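Local coordinates for protein endo-beta-mannanase (Opitutaceae bacterium TAV5, PDB 7BOB) that works as a homotrimeric exo-beta-1,4-mannosidase of glycoside hydrolase family 5, probably releasing mannose units from the chain ends of beta-1,4-linked manno-oligosaccharides, at residues A22-A27 and F43-L48; W103-I108 and N333-L338; Q280-I285 and E352-F357. One frame throughout, in Å; residues are numbered along the deposited sequence.

Interaction 1: residues A22-A27 and F43-L48; sequences ANYWPA and FSDLDL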
loop_
_atom_site.group_PDB
_atom_site.type_symbol
_atom_site.label_atom_id
_atom_site.label_comp_id
_atom_site.label_asym_id
_atom_site.label_seq_id
_atom_site.Cartn_x
_atom_site.Cartn_y
_atom_site.Cartn_z
ATOM N N ALA A 22 1.674 27.814 -28.793
ATOM C CA ALA A 22 2.321 26.546 -28.484
ATOM C C ALA A 22 3.292 26.710 -27.329
ATOM O O ALA A 22 3.931 27.757 -27.167
ATOM C CB ALA A 22 3.109 25.975 -29.675
ATOM N N ASN A 23 3.407 25.648 -26.533
ATOM C CA ASN A 23 4.565 25.483 -25.670
ATOM C C ASN A 23 5.785 25.179 -26.537
ATOM O O ASN A 23 5.675 24.473 -27.547
ATOM C CB ASN A 23 4.313 24.354 -24.667
ATOM C CG ASN A 23 3.127 24.638 -23.758
ATOM O OD1 ASN A 23 3.286 25.167 -22.654
ATOM N ND2 ASN A 23 1.920 24.282 -24.220
ATOM N N TYR A 24 6.962 25.688 -26.135
ATOM C CA TYR A 24 8.107 25.697 -27.045
ATOM C C TYR A 24 9.392 25.173 -26.438
ATOM O O TYR A 24 9.824 25.646 -25.381
ATOM C CB TYR A 24 8.405 27.102 -27.573
ATOM C CG TYR A 24 9.570 27.096 -28.528
ATOM C CD1 TYR A 24 9.458 26.530 -29.795
ATOM C CD2 TYR A 24 10.789 27.640 -28.164
ATOM C CE1 TYR A 24 10.517 26.520 -30.673
ATOM C CE2 TYR A 24 11.858 27.638 -29.032
ATOM C CZ TYR A 24 11.721 27.079 -30.283
ATOM O OH TYR A 24 12.811 27.095 -31.127
ATOM N N TRP A 25 10.035 24.250 -27.163
ATOM C CA TRP A 25 11.466 23.934 -27.095
ATOM C C TRP A 25 11.949 23.793 -28.535
ATOM O O TRP A 25 11.214 23.268 -29.377
ATOM C CB TRP A 25 11.791 22.633 -26.345
ATOM C CG TRP A 25 11.560 22.629 -24.874
ATOM C CD1 TRP A 25 10.597 21.925 -24.206
ATOM C CD2 TRP A 25 12.328 23.305 -23.875
ATOM N NE1 TRP A 25 10.700 22.144 -22.856
ATOM C CE2 TRP A 25 11.755 22.985 -22.621
ATOM C CE3 TRP A 25 13.432 24.161 -23.914
ATOM C CZ2 TRP A 25 12.250 23.485 -21.421
ATOM C CZ3 TRP A 25 13.934 24.656 -22.707
ATOM C CH2 TRP A 25 13.342 24.315 -21.481
ATOM N N PRO A 26 13.168 24.223 -28.854
ATOM C CA PRO A 26 13.693 23.974 -30.205
ATOM C C PRO A 26 13.780 22.485 -30.503
ATOM O O PRO A 26 13.997 21.665 -29.611
ATOM C CB PRO A 26 15.094 24.602 -30.169
ATOM C CG PRO A 26 15.124 25.431 -28.930
ATOM C CD PRO A 26 14.193 24.791 -27.967
ATOM N N ALA A 27 13.623 22.143 -31.787
ATOM C CA ALA A 27 13.756 20.753 -32.216
ATOM C C ALA A 27 15.135 20.175 -31.896
ATOM O O ALA A 27 15.250 19.007 -31.494
ATOM C CB ALA A 27 13.513 20.641 -33.714
ATOM N N PHE A 43 14.511 31.863 -33.670
ATOM C CA PHE A 43 13.825 32.990 -34.296
ATOM C C PHE A 43 13.063 32.536 -35.536
ATOM O O PHE A 43 11.968 33.036 -35.829
ATOM C CB PHE A 43 14.838 34.098 -34.633
ATOM C CG PHE A 43 15.417 34.812 -33.415
ATOM C CD1 PHE A 43 15.136 34.370 -32.113
ATOM C CD2 PHE A 43 16.238 35.934 -33.576
ATOM C CE1 PHE A 43 15.675 35.021 -30.990
ATOM C CE2 PHE A 43 16.798 36.596 -32.460
ATOM C CZ PHE A 43 16.511 36.140 -31.162
ATOM N N SER A 44 13.614 31.567 -36.268
ATOM C CA SER A 44 12.867 31.002 -37.379
ATOM C C SER A 44 11.605 30.299 -36.884
ATOM O O SER A 44 10.564 30.340 -37.559
ATOM C CB SER A 44 13.756 30.049 -38.175
ATOM O OG SER A 44 12.974 29.261 -39.052
ATOM N N ASP A 45 11.659 29.690 -35.688
ATOM C CA ASP A 45 10.454 29.065 -35.129
ATOM C C ASP A 45 9.446 30.119 -34.677
ATOM O O ASP A 45 8.232 29.928 -34.820
ATOM C CB ASP A 45 10.820 28.140 -33.953
ATOM C CG ASP A 45 11.415 26.815 -34.405
ATOM O OD1 ASP A 45 11.176 26.383 -35.557
ATOM O OD2 ASP A 45 12.143 26.203 -33.597
ATOM N N LEU A 46 9.922 31.222 -34.094
ATOM C CA LEU A 46 8.996 32.279 -33.714
ATOM C C LEU A 46 8.316 32.863 -34.949
ATOM O O LEU A 46 7.105 33.114 -34.931
ATOM C CB LEU A 46 9.719 33.360 -32.921
ATOM C CG LEU A 46 10.354 32.958 -31.595
ATOM C CD1 LEU A 46 11.084 34.170 -31.055
ATOM C CD2 LEU A 46 9.299 32.544 -30.620
ATOM N N ASP A 47 9.070 33.041 -36.043
ATOM C CA ASP A 47 8.464 33.462 -37.309
ATOM C C ASP A 47 7.378 32.487 -37.738
ATOM O O ASP A 47 6.281 32.890 -38.137
ATOM C CB ASP A 47 9.520 33.560 -38.412
ATOM C CG ASP A 47 10.369 34.815 -38.316
ATOM O OD1 ASP A 47 9.962 35.781 -37.635
ATOM O OD2 ASP A 47 11.460 34.821 -38.923
ATOM N N LEU A 48 7.661 31.184 -37.647
ATOM C CA LEU A 48 6.660 30.205 -38.054
ATOM C C LEU A 48 5.409 30.322 -37.192
ATOM O O LEU A 48 4.283 30.237 -37.700
ATOM C CB LEU A 48 7.246 28.799 -37.999
ATOM C CG LEU A 48 6.276 27.762 -38.565
ATOM C CD1 LEU A 48 5.743 28.169 -39.954
ATOM C CD2 LEU A 48 6.951 26.390 -38.589
HETATM O O HOH W 1 13.141 23.823 -33.828
#
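Tyr24 and Asp45 meet because their first torsions send both groups into the space between loop and helix: CG of Tyr24 lies opposite the backbone N (chi1 -179°), while CG of Asp45 stands opposite its own carbonyl carbon (chi1 -77°). The phenol reaches the carboxylate with its hydroxyl, and Tyr24 OH donates to Asp45 OD2 over 2.7 Å. The lone pair used is the anti one, turned away from OD1, so the hydroxyl approaches from the outer side of OD2. That oxygen alone lies at the ring edge, in plane, whereas ring and carboxylate planes are 71° apart. The aspartate's CB leans over the rim of the ring, 3.7 Å from Tyr24 CE1. Over the face turned from Asp45 CB, Pro26 N lies 3.5 Å above the plane of the Tyr24 ring, toward the rim.

A water adds a second grip on Asp45 OD2: it donates to this oxygen over 2.6 Å and accepts from Ala27 N over 2.7 Å, tying the loop backbone to the same carboxylate. In fold terms, the contact joins the loop after the first barrel strand, 20-23, to helix 39-51, the next long helix of the (beta/alpha)8 barrel; Ile42 and Met49 of that helix also touch Tyr24.

The other carboxylate oxygen, Asp45 OD1, forms a salt bridge with Lys320. This buried aspartate therefore probably remains ionised, its charge stabilised by two donors at OD2 and paired with Lys320 at OD1.

Interaction 2: residues W103-I108 and N333-L338; sequences WMSGGI and NFESEL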
loop_
_atom_site.group_PDB
_atom_site.type_symbol
_atom_site.label_atom_id
_atom_site.label_comp_id
_atom_site.label_asym_id
_atom_site.label_seq_id
_atom_site.Cartn_x
_atom_site.Cartn_y
_atom_site.Cartn_z
ATOM N N TRP A 103 9.752 20.335 -13.378
ATOM C CA TRP A 103 9.190 19.182 -14.074
ATOM C C TRP A 103 9.062 19.464 -15.564
ATOM O O TRP A 103 8.532 20.508 -15.954
ATOM C CB TRP A 103 7.817 18.889 -13.487
ATOM C CG TRP A 103 7.085 17.682 -14.036
ATOM C CD1 TRP A 103 6.296 17.639 -15.150
ATOM C CD2 TRP A 103 7.034 16.374 -13.455
ATOM N NE1 TRP A 103 5.769 16.383 -15.310
ATOM C CE2 TRP A 103 6.203 15.584 -14.283
ATOM C CE3 TRP A 103 7.617 15.789 -12.320
ATOM C CZ2 TRP A 103 5.938 14.233 -14.017
ATOM C CZ3 TRP A 103 7.351 14.441 -12.048
ATOM C CH2 TRP A 103 6.512 13.682 -12.896
ATOM N N MET A 104 9.524 18.533 -16.405
ATOM C CA MET A 104 9.522 18.778 -17.849
ATOM C C MET A 104 9.735 17.476 -18.616
ATOM O O MET A 104 10.844 16.914 -18.585
ATOM C CB MET A 104 10.607 19.800 -18.207
ATOM C CG MET A 104 10.651 20.119 -19.689
ATOM S SD MET A 104 9.011 20.620 -20.341
ATOM C CE MET A 104 8.619 22.031 -19.297
ATOM N N SER A 105 8.676 16.998 -19.291
ATOM C CA SER A 105 8.736 15.889 -20.259
ATOM C C SER A 105 9.297 14.589 -19.674
ATOM O O SER A 105 9.960 13.815 -20.379
ATOM C CB SER A 105 9.568 16.287 -21.466
ATOM O OG SER A 105 9.048 17.462 -21.997
ATOM N N GLY A 106 9.044 14.322 -18.394
ATOM C CA GLY A 106 9.528 13.108 -17.778
ATOM C C GLY A 106 10.840 13.256 -17.043
ATOM O O GLY A 106 11.281 12.297 -16.396
ATOM N N GLY A 107 11.488 14.423 -17.122
ATOM C CA GLY A 107 12.655 14.715 -16.321
ATOM C C GLY A 107 12.342 15.763 -15.264
ATOM O O GLY A 107 11.295 16.424 -15.281
ATOM N N ILE A 108 13.286 15.918 -14.340
ATOM C CA ILE A 108 13.217 16.936 -13.300
ATOM C C ILE A 108 14.570 17.622 -13.243
ATOM O O ILE A 108 15.605 16.957 -13.102
ATOM C CB ILE A 108 12.832 16.359 -11.926
ATOM C CG1 ILE A 108 11.512 15.568 -12.021
ATOM C CG2 ILE A 108 12.678 17.483 -10.924
ATOM C CD1 ILE A 108 10.933 15.122 -10.677
ATOM N N ASN A 333 10.580 8.316 -25.284
ATOM C CA ASN A 333 10.751 8.799 -26.645
ATOM C C ASN A 333 9.454 9.264 -27.306
ATOM O O ASN A 333 9.542 9.952 -28.326
ATOM C CB ASN A 333 11.415 7.729 -27.502
ATOM C CG ASN A 333 12.120 8.307 -28.719
ATOM O OD1 ASN A 333 11.920 7.841 -29.828
ATOM N ND2 ASN A 333 12.947 9.341 -28.512
ATOM N N PHE A 334 8.267 8.949 -26.756
ATOM C CA PHE A 334 7.051 9.573 -27.299
ATOM C C PHE A 334 7.139 11.088 -27.206
ATOM O O PHE A 334 6.491 11.798 -27.990
ATOM C CB PHE A 334 5.777 9.079 -26.588
ATOM C CG PHE A 334 5.520 9.733 -25.236
ATOM C CD1 PHE A 334 5.991 9.145 -24.056
ATOM C CD2 PHE A 334 4.812 10.926 -25.141
ATOM C CE1 PHE A 334 5.763 9.737 -22.813
ATOM C CE2 PHE A 334 4.585 11.524 -23.899
ATOM C CZ PHE A 334 5.063 10.921 -22.730
ATOM N N GLU A 335 7.946 11.603 -26.269
ATOM C CA GLU A 335 8.125 13.044 -26.151
ATOM C C GLU A 335 8.826 13.632 -27.371
ATOM O O GLU A 335 8.762 14.847 -27.575
ATOM C CB GLU A 335 8.912 13.395 -24.877
ATOM C CG GLU A 335 8.211 13.046 -23.567
ATOM C CD GLU A 335 7.246 14.127 -23.048
ATOM O OE1 GLU A 335 7.083 15.219 -23.680
ATOM O OE2 GLU A 335 6.660 13.870 -21.965
ATOM N N SER A 336 9.475 12.801 -28.194
ATOM C CA SER A 336 10.209 13.298 -29.349
ATOM C C SER A 336 9.316 13.628 -30.538
ATOM O O SER A 336 9.825 14.163 -31.533
ATOM C CB SER A 336 11.267 12.279 -29.794
ATOM O OG SER A 336 10.679 11.228 -30.549
ATOM N N GLU A 337 8.019 13.321 -30.469
ATOM C CA GLU A 337 7.131 13.411 -31.634
ATOM C C GLU A 337 5.786 14.023 -31.245
ATOM O O GLU A 337 4.717 13.528 -31.605
ATOM C CB GLU A 337 6.934 12.039 -32.278
ATOM C CG GLU A 337 6.518 12.141 -33.744
ATOM C CD GLU A 337 6.297 10.791 -34.406
ATOM O OE1 GLU A 337 6.975 9.816 -34.023
ATOM O OE2 GLU A 337 5.446 10.709 -35.321
ATOM N N LEU A 338 5.828 15.118 -30.495
ATOM C CA LEU A 338 4.623 15.834 -30.103
ATOM C C LEU A 338 4.436 17.134 -30.887
ATOM O O LEU A 338 3.547 17.930 -30.549
ATOM C CB LEU A 338 4.671 16.112 -28.603
ATOM C CG LEU A 338 4.887 14.819 -27.786
ATOM C CD1 LEU A 338 4.927 15.115 -26.305
ATOM C CD2 LEU A 338 3.775 13.789 -28.111
#
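Residues Met104 to Gly107 form a type I' beta turn whose tip faces a short 3-10 segment, 333-336, and the two backbones come nearest at Ser105 and Glu335, with CA atoms 6.6 Å apart. Paired backbone bonds close the turn, Met104 N to Gly107 O and Gly107 N to Met104 O, each 3.0 Å long. Both central residues have positive phi, 57° at Ser105 and 95° at Gly106; at the latter a beta carbon would jam against the carbonyl oxygen of Ser105, which accounts for glycine there. Within the 3-10 segment, Asn333 O accepts from Ser336 N and also from Ser336 OG, the hydroxyl bond being 2.8 Å and in the carbonyl plane.

This is a two-residue beta hairpin, strands 103-104 and 107-108, set just beyond the third strand of the (beta/alpha)8 barrel, meeting the long loop that follows the eighth strand. Both therefore lie at the C-terminal end of the barrel, where family 5 enzymes hold their active-site cleft.

The side chain of Glu335 bridges the two. Bent at chi2 (-86°), it presents the flat face of its carboxylate to Ser105, whose CB stands almost directly over Glu335 CD at 3.5 Å. Glu335 OE2 sits 3.4 Å from Ser105 CA. Ser105 OG is 3.4 Å from Glu335 OE1, at most a weak and long hydrogen bond, approached from above the carboxylate plane. Glu335 CG rests over one face of the Phe334 ring, toward its rim. With an alanine in place of Glu335, Ser105 at the hairpin tip would probably lose the carboxylate that packs on it, leaving a gap there.

Outside the pair, Lys331 NZ is hydrogen-bonded to Gly106 O. The 3-10 segment also borders the second subunit, whose Asn479 OD1 accepts from Asn333 N and whose Val478 packs on Phe334.

Interaction 3: residues Q280-I285 and E352-F357; sequences QEFGTI and EYFVEF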
loop_
_atom_site.group_PDB
_atom_site.type_symbol
_atom_site.label_atom_id
_atom_site.label_comp_id
_atom_site.label_asym_id
_atom_site.label_seq_id
_atom_site.Cartn_x
_atom_site.Cartn_y
_atom_site.Cartn_z
ATOM N N GLN A 280 -3.701 25.587 -20.821
ATOM C CA GLN A 280 -2.293 25.946 -20.978
ATOM C C GLN A 280 -1.487 24.895 -21.724
ATOM O O GLN A 280 -0.394 25.201 -22.230
ATOM C CB GLN A 280 -1.681 26.179 -19.608
ATOM C CG GLN A 280 -0.294 26.808 -19.626
ATOM C CD GLN A 280 0.235 26.927 -18.238
ATOM O OE1 GLN A 280 0.158 25.971 -17.459
ATOM N NE2 GLN A 280 0.747 28.103 -17.894
ATOM N N GLU A 281 -2.006 23.671 -21.800
ATOM C CA GLU A 281 -1.369 22.562 -22.499
ATOM C C GLU A 281 -2.478 21.645 -22.976
ATOM O O GLU A 281 -3.289 21.191 -22.161
ATOM C CB GLU A 281 -0.441 21.738 -21.596
ATOM C CG GLU A 281 0.919 22.296 -21.278
ATOM C CD GLU A 281 1.723 21.300 -20.417
ATOM O OE1 GLU A 281 1.425 20.074 -20.469
ATOM O OE2 GLU A 281 2.611 21.744 -19.665
ATOM N N PHE A 282 -2.483 21.335 -24.266
ATOM C CA PHE A 282 -3.304 20.249 -24.750
ATOM C C PHE A 282 -2.575 19.631 -25.927
ATOM O O PHE A 282 -1.812 20.310 -26.617
ATOM C CB PHE A 282 -4.704 20.738 -25.144
ATOM C CG PHE A 282 -4.717 21.479 -26.427
ATOM C CD1 PHE A 282 -4.317 22.808 -26.477
ATOM C CD2 PHE A 282 -5.073 20.834 -27.603
ATOM C CE1 PHE A 282 -4.312 23.495 -27.687
ATOM C CE2 PHE A 282 -5.061 21.506 -28.811
ATOM C CZ PHE A 282 -4.685 22.843 -28.855
ATOM N N GLY A 283 -2.791 18.343 -26.145
ATOM C CA GLY A 283 -2.086 17.675 -27.224
ATOM C C GLY A 283 -2.745 16.359 -27.543
ATOM O O GLY A 283 -3.579 15.869 -26.780
ATOM N N THR A 284 -2.387 15.807 -28.700
ATOM C CA THR A 284 -2.899 14.485 -29.037
ATOM C C THR A 284 -1.934 13.369 -28.694
ATOM O O THR A 284 -2.366 12.216 -28.621
ATOM C CB THR A 284 -3.238 14.370 -30.529
ATOM O OG1 THR A 284 -2.064 14.655 -31.299
ATOM C CG2 THR A 284 -4.385 15.320 -30.908
ATOM N N ILE A 285 -0.646 13.686 -28.493
ATOM C CA ILE A 285 0.403 12.715 -28.172
ATOM C C ILE A 285 0.719 11.872 -29.401
ATOM O O ILE A 285 1.853 11.856 -29.887
ATOM C CB ILE A 285 0.034 11.814 -26.969
ATOM C CG1 ILE A 285 -0.203 12.663 -25.716
ATOM C CG2 ILE A 285 1.151 10.758 -26.730
ATOM C CD1 ILE A 285 1.061 13.443 -25.267
ATOM N N GLU A 352 -4.053 20.360 -38.532
ATOM C CA GLU A 352 -4.343 21.685 -39.100
ATOM C C GLU A 352 -5.521 22.363 -38.417
ATOM O O GLU A 352 -5.590 23.595 -38.383
ATOM C CB GLU A 352 -4.631 21.597 -40.611
ATOM C CG GLU A 352 -3.792 20.558 -41.378
ATOM C CD GLU A 352 -4.284 19.113 -41.144
ATOM O OE1 GLU A 352 -5.486 18.925 -40.817
ATOM O OE2 GLU A 352 -3.472 18.165 -41.259
ATOM N N TYR A 353 -6.438 21.585 -37.837
ATOM C CA TYR A 353 -7.625 22.204 -37.262
ATOM C C TYR A 353 -7.286 23.153 -36.123
ATOM O O TYR A 353 -7.990 24.151 -35.934
ATOM C CB TYR A 353 -8.612 21.158 -36.751
ATOM C CG TYR A 353 -9.800 21.827 -36.125
ATOM C CD1 TYR A 353 -10.693 22.567 -36.916
ATOM C CD2 TYR A 353 -10.018 21.768 -34.757
ATOM C CE1 TYR A 353 -11.787 23.205 -36.362
ATOM C CE2 TYR A 353 -11.115 22.398 -34.184
ATOM C CZ TYR A 353 -11.997 23.123 -34.998
ATOM O OH TYR A 353 -13.092 23.761 -34.450
ATOM N N PHE A 354 -6.258 22.846 -35.317
ATOM C CA PHE A 354 -5.870 23.810 -34.288
ATOM C C PHE A 354 -5.577 25.178 -34.903
ATOM O O PHE A 354 -5.947 26.213 -34.338
ATOM C CB PHE A 354 -4.655 23.327 -33.497
ATOM C CG PHE A 354 -4.215 24.304 -32.436
ATOM C CD1 PHE A 354 -5.154 24.885 -31.590
ATOM C CD2 PHE A 354 -2.881 24.671 -32.312
ATOM C CE1 PHE A 354 -4.775 25.792 -30.621
ATOM C CE2 PHE A 354 -2.487 25.588 -31.339
ATOM C CZ PHE A 354 -3.424 26.149 -30.489
ATOM N N VAL A 355 -4.918 25.205 -36.063
ATOM C CA VAL A 355 -4.629 26.483 -36.708
ATOM C C VAL A 355 -5.927 27.182 -37.082
ATOM O O VAL A 355 -6.103 28.378 -36.827
ATOM C CB VAL A 355 -3.719 26.286 -37.934
ATOM C CG1 VAL A 355 -3.497 27.630 -38.660
ATOM C CG2 VAL A 355 -2.383 25.679 -37.514
ATOM N N GLU A 356 -6.872 26.427 -37.657
ATOM C CA GLU A 356 -8.144 27.014 -38.071
ATOM C C GLU A 356 -8.925 27.481 -36.851
ATOM O O GLU A 356 -9.488 28.587 -36.844
ATOM C CB GLU A 356 -8.942 25.999 -38.905
ATOM C CG GLU A 356 -10.359 26.432 -39.314
ATOM C CD GLU A 356 -11.268 25.253 -39.685
ATOM O OE1 GLU A 356 -10.737 24.204 -40.135
ATOM O OE2 GLU A 356 -12.513 25.358 -39.507
ATOM N N PHE A 357 -8.919 26.671 -35.785
ATOM C CA PHE A 357 -9.645 27.031 -34.572
ATOM C C PHE A 357 -9.034 28.263 -33.908
ATOM O O PHE A 357 -9.758 29.118 -33.385
ATOM C CB PHE A 357 -9.670 25.832 -33.605
ATOM C CG PHE A 357 -10.249 26.148 -32.248
ATOM C CD1 PHE A 357 -11.600 25.955 -31.994
ATOM C CD2 PHE A 357 -9.434 26.627 -31.215
ATOM C CE1 PHE A 357 -12.136 26.238 -30.730
ATOM C CE2 PHE A 357 -9.958 26.915 -29.951
ATOM C CZ PHE A 357 -11.312 26.723 -29.713
#
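The shortest polar bond here, 2.7 Å from Phe357 N to Tyr353 O, belongs to the helical turn that carries Phe354, the residue that meets Phe282 of strand 277-282.

Across the contact the meeting is wholly apolar, an edge-to-face (T-shaped) pair of phenylalanines. The edge of Phe282 is directed at one face of Phe354, with ring centroids 5.0 Å apart and planes at 76°. The CZ tip does most of the touching: Phe282 CZ approaches Phe354 CE1 to 3.4 Å and lies as close to CD1, so it lands near the rim of the face rather than over its middle. Phe282 CE1 follows at 3.8 Å from Phe354 CE1. Phe282 adopts the crowded position, its CG between backbone N and carbonyl carbon (chi1 75°), and this turns the ring off the strand toward the helix. With CG anti to its nitrogen, Phe354 extends from the helix toward the strand and offers a face to Phe282 CZ.

Both rings are buried in the layer between the barrel sheet and its outer helices. Trp316 of the neighbouring strand 311-316 meets Phe282 edge-to-face, and Leu303 of helix 292-309 touches that ring too. Phe354 also touches Tyr314 and Trp316, and Phe357 meets Tyr314 edge-to-face, so helix 352-364 packs against strands 277-282 and 311-316 together.

From the N terminus, interaction 1 comes first and closes a loop of 15 residues, 28-42, which takes in helix 33-36 and the start of helix 39-51; it ends before the others begin. Interaction 2 spans 224 residues from the hairpin 103-108 to the loop after strand 311-316. Interaction 3 starts inside that span, at strand 277-282, and finishes beyond it on helix 352-364, so interactions 2 and 3 cross. The three also adjoin directly: Asn23 ND2 lies 3.2 Å from Gln280 O, a probable hydrogen bond; Trp25 packs on Met104; and Leu338 packs on Ile285. Of the three, only interaction 2 joins early and late parts of the barrel, as does the Asn23 to Gln280 contact.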